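PDB 6HFZ: GDSL-like protein, which removes acetyl groups from acetylated mannans as a two-domain esterase of the GDSL-like family, in the SGNH-hydrolase clan. Local coordinates for residues A[31-43]-A[95-109]. Numbering follows the deposited sequence.
Sequences EALNIAFLGGSIT and LLSKEPDFVIIEFSV. With ACT (acetate ion), chain E.
Glu106, at the end of strand 102-106, extends its side chain past that of Thr43, in the helix that follows strand 32-39, the two running in opposite directions. Its CB lies 3.3 Å from Thr43 OG1; CG, set anti to the backbone N (chi1 -173°), runs past the same hydroxyl, and a bend at chi2 (-77°) brings the carboxylate to the first turn of the helix. There OE2 accepts from Thr43 OG1 at 2.5 Å, on its anti lone pair, and also from a water that takes the N-H of Ile42; OE1 turns to Asn142. The two strands are parallel neighbours in the central sheet of an SGNH-hydrolase domain, where the strand-to-helix turn presents Ser41, probably the nucleophile of a Ser-His-Asp triad with His193 and Asp190. Ala36 and Leu38 each give and take a backbone bond across the pair. On the other face of the sheet from Glu106, the Phe107 ring lies against Gly39, whose CA stands 3.8 Å from the ring centroid in a CH-pi contact, while CE2 meets Leu38 CG at 4.0 Å. With an alanine in place of Phe107, Gly39 CA would probably lose its aromatic cover and a gap would open beside Leu38. At the far end, Asn34 ND2 donates nearly straight (173°) to Glu99 O.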
loop_
_atom_site.group_PDB
_atom_site.type_symbol
_atom_site.label_atom_id
_atom_site.label_comp_id
_atom_site.label_asym_id
_atom_site.label_seq_id
_atom_site.Cartn_x
_atom_site.Cartn_y
_atom_site.Cartn_z
ATOM N N GLU A 31 -28.355 5.063 -5.310
ATOM C CA GLU A 31 -27.464 6.154 -4.898
ATOM C C GLU A 31 -26.150 6.154 -5.706
ATOM O O GLU A 31 -25.833 5.233 -6.439
ATOM C CB GLU A 31 -27.146 6.030 -3.410
ATOM C CG GLU A 31 -28.335 6.203 -2.493
ATOM C CD GLU A 31 -27.998 6.337 -1.014
ATOM O OE1 GLU A 31 -26.802 6.626 -0.672
ATOM O OE2 GLU A 31 -28.929 6.195 -0.202
ATOM N N ALA A 32 -25.384 7.230 -5.565
ATOM C CA ALA A 32 -24.046 7.347 -6.167
ATOM C C ALA A 32 -22.988 6.893 -5.139
ATOM O O ALA A 32 -22.989 7.345 -4.006
ATOM C CB ALA A 32 -23.810 8.760 -6.620
ATOM N N LEU A 33 -22.103 5.964 -5.547
ATOM C CA LEU A 33 -21.196 5.308 -4.630
ATOM C C LEU A 33 -19.782 5.281 -5.210
ATOM O O LEU A 33 -19.568 5.165 -6.428
ATOM C CB LEU A 33 -21.712 3.898 -4.348
ATOM C CG LEU A 33 -23.034 3.850 -3.596
ATOM C CD1 LEU A 33 -23.693 2.488 -3.754
ATOM C CD2 LEU A 33 -22.861 4.218 -2.127
ATOM N N ASN A 34 -18.812 5.395 -4.296
ATOM C CA ASN A 34 -17.411 5.430 -4.632
ATOM C C ASN A 34 -16.762 4.100 -4.201
ATOM O O ASN A 34 -16.781 3.765 -3.047
ATOM C CB ASN A 34 -16.769 6.621 -3.921
ATOM C CG ASN A 34 -17.285 7.956 -4.426
ATOM O OD1 ASN A 34 -17.587 8.109 -5.606
ATOM N ND2 ASN A 34 -17.330 8.949 -3.562
ATOM N N ILE A 35 -16.232 3.365 -5.171
ATOM C CA ILE A 35 -15.668 2.036 -4.985
ATOM C C ILE A 35 -14.141 2.150 -5.107
ATOM O O ILE A 35 -13.665 2.450 -6.212
ATOM C CB ILE A 35 -16.258 1.101 -6.060
ATOM C CG1 ILE A 35 -17.797 1.112 -6.081
ATOM C CG2 ILE A 35 -15.701 -0.318 -5.923
ATOM C CD1 ILE A 35 -18.471 0.704 -4.786
ATOM N N ALA A 36 -13.397 1.905 -4.009
ATOM C CA ALA A 36 -11.996 2.187 -3.985
ATOM C C ALA A 36 -11.159 0.943 -3.668
ATOM O O ALA A 36 -11.611 0.005 -3.042
ATOM C CB ALA A 36 -11.717 3.289 -3.017
ATOM N N PHE A 37 -9.892 1.048 -4.045
ATOM C CA PHE A 37 -8.900 -0.013 -3.873
ATOM C C PHE A 37 -7.555 0.599 -3.499
ATOM O O PHE A 37 -7.098 1.482 -4.179
ATOM C CB PHE A 37 -8.723 -0.783 -5.181
ATOM C CG PHE A 37 -10.004 -1.308 -5.764
ATOM C CD1 PHE A 37 -10.847 -0.471 -6.481
ATOM C CD2 PHE A 37 -10.355 -2.651 -5.642
ATOM C CE1 PHE A 37 -12.018 -0.947 -7.028
ATOM C CE2 PHE A 37 -11.565 -3.100 -6.130
ATOM C CZ PHE A 37 -12.378 -2.256 -6.841
ATOM N N LEU A 38 -6.954 0.122 -2.389
ATOM C CA LEU A 38 -5.677 0.589 -1.907
ATOM C C LEU A 38 -4.771 -0.640 -1.764
ATOM O O LEU A 38 -5.078 -1.583 -1.087
ATOM C CB LEU A 38 -5.855 1.337 -0.582
ATOM C CG LEU A 38 -4.581 1.948 0.022
ATOM C CD1 LEU A 38 -4.202 3.201 -0.734
ATOM C CD2 LEU A 38 -4.786 2.266 1.501
ATOM N N GLY A 39 -3.642 -0.597 -2.432
ATOM C CA GLY A 39 -2.780 -1.742 -2.514
ATOM C C GLY A 39 -1.524 -1.455 -3.309
ATOM O O GLY A 39 -1.246 -0.292 -3.622
ATOM N N GLY A 40 -0.753 -2.531 -3.591
ATOM C CA GLY A 40 0.479 -2.554 -4.411
ATOM C C GLY A 40 0.217 -2.759 -5.897
ATOM O O GLY A 40 -0.832 -2.352 -6.411
ATOM N N SER A 41 1.162 -3.386 -6.600
ATOM C CA SER A 41 1.115 -3.412 -8.077
ATOM C C SER A 41 -0.041 -4.266 -8.608
ATOM O O SER A 41 -0.596 -3.976 -9.670
ATOM C CB SER A 41 2.380 -3.917 -8.664
ATOM O OG SER A 41 2.574 -5.228 -8.228
ATOM N N ILE A 42 -0.411 -5.290 -7.843
ATOM C CA ILE A 42 -1.513 -6.188 -8.270
ATOM C C ILE A 42 -2.814 -5.391 -8.274
ATOM O O ILE A 42 -3.645 -5.576 -9.172
ATOM C CB ILE A 42 -1.575 -7.467 -7.414
ATOM C CG1 ILE A 42 -0.267 -8.250 -7.458
ATOM C CG2 ILE A 42 -2.781 -8.319 -7.803
ATOM C CD1 ILE A 42 -0.258 -9.417 -6.514
ATOM N N THR A 43 -2.990 -4.473 -7.315
ATOM C CA THR A 43 -4.144 -3.574 -7.297
ATOM C C THR A 43 -4.024 -2.555 -8.443
ATOM O O THR A 43 -5.010 -2.277 -9.114
ATOM C CB THR A 43 -4.270 -2.921 -5.911
ATOM O OG1 THR A 43 -4.571 -3.924 -4.918
ATOM C CG2 THR A 43 -5.288 -1.808 -5.850
ATOM N N LEU A 95 -6.755 8.335 -1.098
ATOM C CA LEU A 95 -7.971 7.543 -0.877
ATOM C C LEU A 95 -9.065 8.359 -0.183
ATOM O O LEU A 95 -10.173 8.512 -0.704
ATOM C CB LEU A 95 -7.621 6.323 -0.018
ATOM C CG LEU A 95 -8.794 5.425 0.384
ATOM C CD1 LEU A 95 -9.440 4.774 -0.836
ATOM C CD2 LEU A 95 -8.369 4.333 1.355
ATOM N N LEU A 96 -8.803 8.806 1.046
ATOM C CA LEU A 96 -9.878 9.319 1.899
ATOM C C LEU A 96 -10.440 10.638 1.349
ATOM O O LEU A 96 -11.630 10.887 1.522
ATOM C CB LEU A 96 -9.393 9.475 3.340
ATOM C CG LEU A 96 -8.896 8.185 3.995
ATOM C CD1 LEU A 96 -8.425 8.485 5.407
ATOM C CD2 LEU A 96 -9.945 7.081 3.966
ATOM N N SER A 97 -9.595 11.437 0.691
ATOM C CA SER A 97 -9.992 12.653 -0.004
ATOM C C SER A 97 -11.030 12.349 -1.099
ATOM O O SER A 97 -11.753 13.279 -1.485
ATOM C CB SER A 97 -8.770 13.380 -0.586
ATOM O OG SER A 97 -8.190 12.675 -1.674
ATOM N N LYS A 98 -11.114 11.093 -1.590
ATOM C CA LYS A 98 -12.056 10.737 -2.657
ATOM C C LYS A 98 -13.396 10.252 -2.077
ATOM O O LYS A 98 -14.284 9.836 -2.857
ATOM C CB LYS A 98 -11.511 9.651 -3.590
ATOM C CG LYS A 98 -10.057 9.744 -4.016
ATOM C CD LYS A 98 -9.643 11.055 -4.607
ATOM C CE LYS A 98 -8.370 10.919 -5.425
ATOM N NZ LYS A 98 -7.795 12.238 -5.767
ATOM N N GLU A 99 -13.528 10.250 -0.750
ATOM C CA GLU A 99 -14.789 9.942 -0.044
ATOM C C GLU A 99 -15.298 8.546 -0.396
ATOM O O GLU A 99 -16.426 8.359 -0.854
ATOM C CB GLU A 99 -15.867 10.988 -0.354
ATOM C CG GLU A 99 -15.509 12.367 0.184
ATOM C CD GLU A 99 -16.468 13.455 -0.289
ATOM O OE1 GLU A 99 -17.065 14.109 0.578
ATOM O OE2 GLU A 99 -16.595 13.664 -1.527
ATOM N N PRO A 100 -14.500 7.487 -0.164
ATOM C CA PRO A 100 -14.877 6.159 -0.631
ATOM C C PRO A 100 -16.010 5.597 0.238
ATOM O O PRO A 100 -16.083 5.878 1.460
ATOM C CB PRO A 100 -13.568 5.355 -0.422
ATOM C CG PRO A 100 -12.929 6.041 0.790
ATOM C CD PRO A 100 -13.223 7.515 0.551
ATOM N N ASP A 101 -16.836 4.744 -0.373
ATOM C CA ASP A 101 -17.945 4.030 0.292
ATOM C C ASP A 101 -17.603 2.553 0.553
ATOM O O ASP A 101 -18.064 1.943 1.538
ATOM C CB ASP A 101 -19.215 4.178 -0.543
ATOM C CG ASP A 101 -19.692 5.633 -0.612
ATOM O OD1 ASP A 101 -20.000 6.206 0.482
ATOM O OD2 ASP A 101 -19.657 6.229 -1.746
ATOM N N PHE A 102 -16.657 2.046 -0.219
ATOM C CA PHE A 102 -16.170 0.691 -0.173
ATOM C C PHE A 102 -14.668 0.754 -0.477
ATOM O O PHE A 102 -14.280 1.455 -1.408
ATOM C CB PHE A 102 -16.904 -0.138 -1.234
ATOM C CG PHE A 102 -16.356 -1.531 -1.474
ATOM C CD1 PHE A 102 -16.818 -2.607 -0.740
ATOM C CD2 PHE A 102 -15.443 -1.759 -2.500
ATOM C CE1 PHE A 102 -16.319 -3.890 -0.968
ATOM C CE2 PHE A 102 -14.966 -3.040 -2.750
ATOM C CZ PHE A 102 -15.414 -4.098 -1.982
ATOM N N VAL A 103 -13.854 0.101 0.360
ATOM C CA VAL A 103 -12.405 0.092 0.245
ATOM C C VAL A 103 -11.921 -1.362 0.354
ATOM O O VAL A 103 -12.184 -1.993 1.368
ATOM C CB VAL A 103 -11.735 0.906 1.376
ATOM C CG1 VAL A 103 -10.209 0.818 1.266
ATOM C CG2 VAL A 103 -12.214 2.356 1.368
ATOM N N ILE A 104 -11.239 -1.830 -0.685
ATOM C CA ILE A 104 -10.390 -3.044 -0.610
ATOM C C ILE A 104 -8.971 -2.636 -0.231
ATOM O O ILE A 104 -8.392 -1.676 -0.840
ATOM C CB ILE A 104 -10.419 -3.828 -1.930
ATOM C CG1 ILE A 104 -11.664 -4.718 -1.943
ATOM C CG2 ILE A 104 -9.110 -4.646 -2.123
ATOM C CD1 ILE A 104 -11.974 -5.376 -3.264
ATOM N N ILE A 105 -8.429 -3.341 0.762
ATOM C CA ILE A 105 -7.080 -3.153 1.170
ATOM C C ILE A 105 -6.273 -4.406 0.800
ATOM O O ILE A 105 -6.617 -5.498 1.198
ATOM C CB ILE A 105 -6.994 -2.846 2.671
ATOM C CG1 ILE A 105 -7.674 -1.532 3.043
ATOM C CG2 ILE A 105 -5.542 -2.856 3.106
ATOM C CD1 ILE A 105 -7.730 -1.289 4.497
ATOM N N GLU A 106 -5.181 -4.233 0.050
ATOM C CA GLU A 106 -4.508 -5.348 -0.608
ATOM C C GLU A 106 -2.991 -5.150 -0.542
ATOM O O GLU A 106 -2.391 -4.570 -1.476
ATOM C CB GLU A 106 -5.024 -5.393 -2.048
ATOM C CG GLU A 106 -4.586 -6.576 -2.889
ATOM C CD GLU A 106 -3.173 -6.546 -3.431
ATOM O OE1 GLU A 106 -2.372 -7.426 -2.982
ATOM O OE2 GLU A 106 -2.841 -5.626 -4.252
ATOM N N PHE A 107 -2.382 -5.636 0.552
ATOM C CA PHE A 107 -0.950 -5.442 0.807
ATOM C C PHE A 107 -0.262 -6.749 1.244
ATOM O O PHE A 107 0.879 -6.728 1.687
ATOM C CB PHE A 107 -0.719 -4.350 1.862
ATOM C CG PHE A 107 -0.884 -2.942 1.361
ATOM C CD1 PHE A 107 -0.039 -2.438 0.364
ATOM C CD2 PHE A 107 -1.909 -2.136 1.823
ATOM C CE1 PHE A 107 -0.160 -1.122 -0.075
ATOM C CE2 PHE A 107 -2.085 -0.855 1.300
ATOM C CZ PHE A 107 -1.188 -0.336 0.395
ATOM N N SER A 108 -0.978 -7.885 1.198
ATOM C CA SER A 108 -0.453 -9.139 1.777
ATOM C C SER A 108 0.681 -9.801 0.972
ATOM O O SER A 108 1.281 -10.765 1.506
ATOM C CB SER A 108 -1.595 -10.124 2.067
ATOM O OG SER A 108 -2.594 -9.473 2.849
ATOM N N VAL A 109 1.036 -9.315 -0.243
ATOM C CA VAL A 109 2.258 -9.776 -0.895
ATOM C C VAL A 109 3.205 -8.595 -1.136
ATOM O O VAL A 109 4.135 -8.667 -2.004
ATOM C CB VAL A 109 1.988 -10.548 -2.192
ATOM C CG1 VAL A 109 1.345 -11.908 -1.899
ATOM C CG2 VAL A 109 1.149 -9.776 -3.200
HETATM C C ACT E . 3.999 -5.504 -6.180
HETATM O O ACT E . 4.939 -5.680 -7.017
HETATM O OXT ACT E . 3.692 -4.395 -5.732
HETATM C CH3 ACT E . 3.194 -6.653 -5.665
HETATM O O HOH W 1 -20.910 8.496 -2.317
HETATM O O HOH W 2 -18.291 11.719 -3.787
HETATM O O HOH W 3 -0.139 -5.685 -4.905
#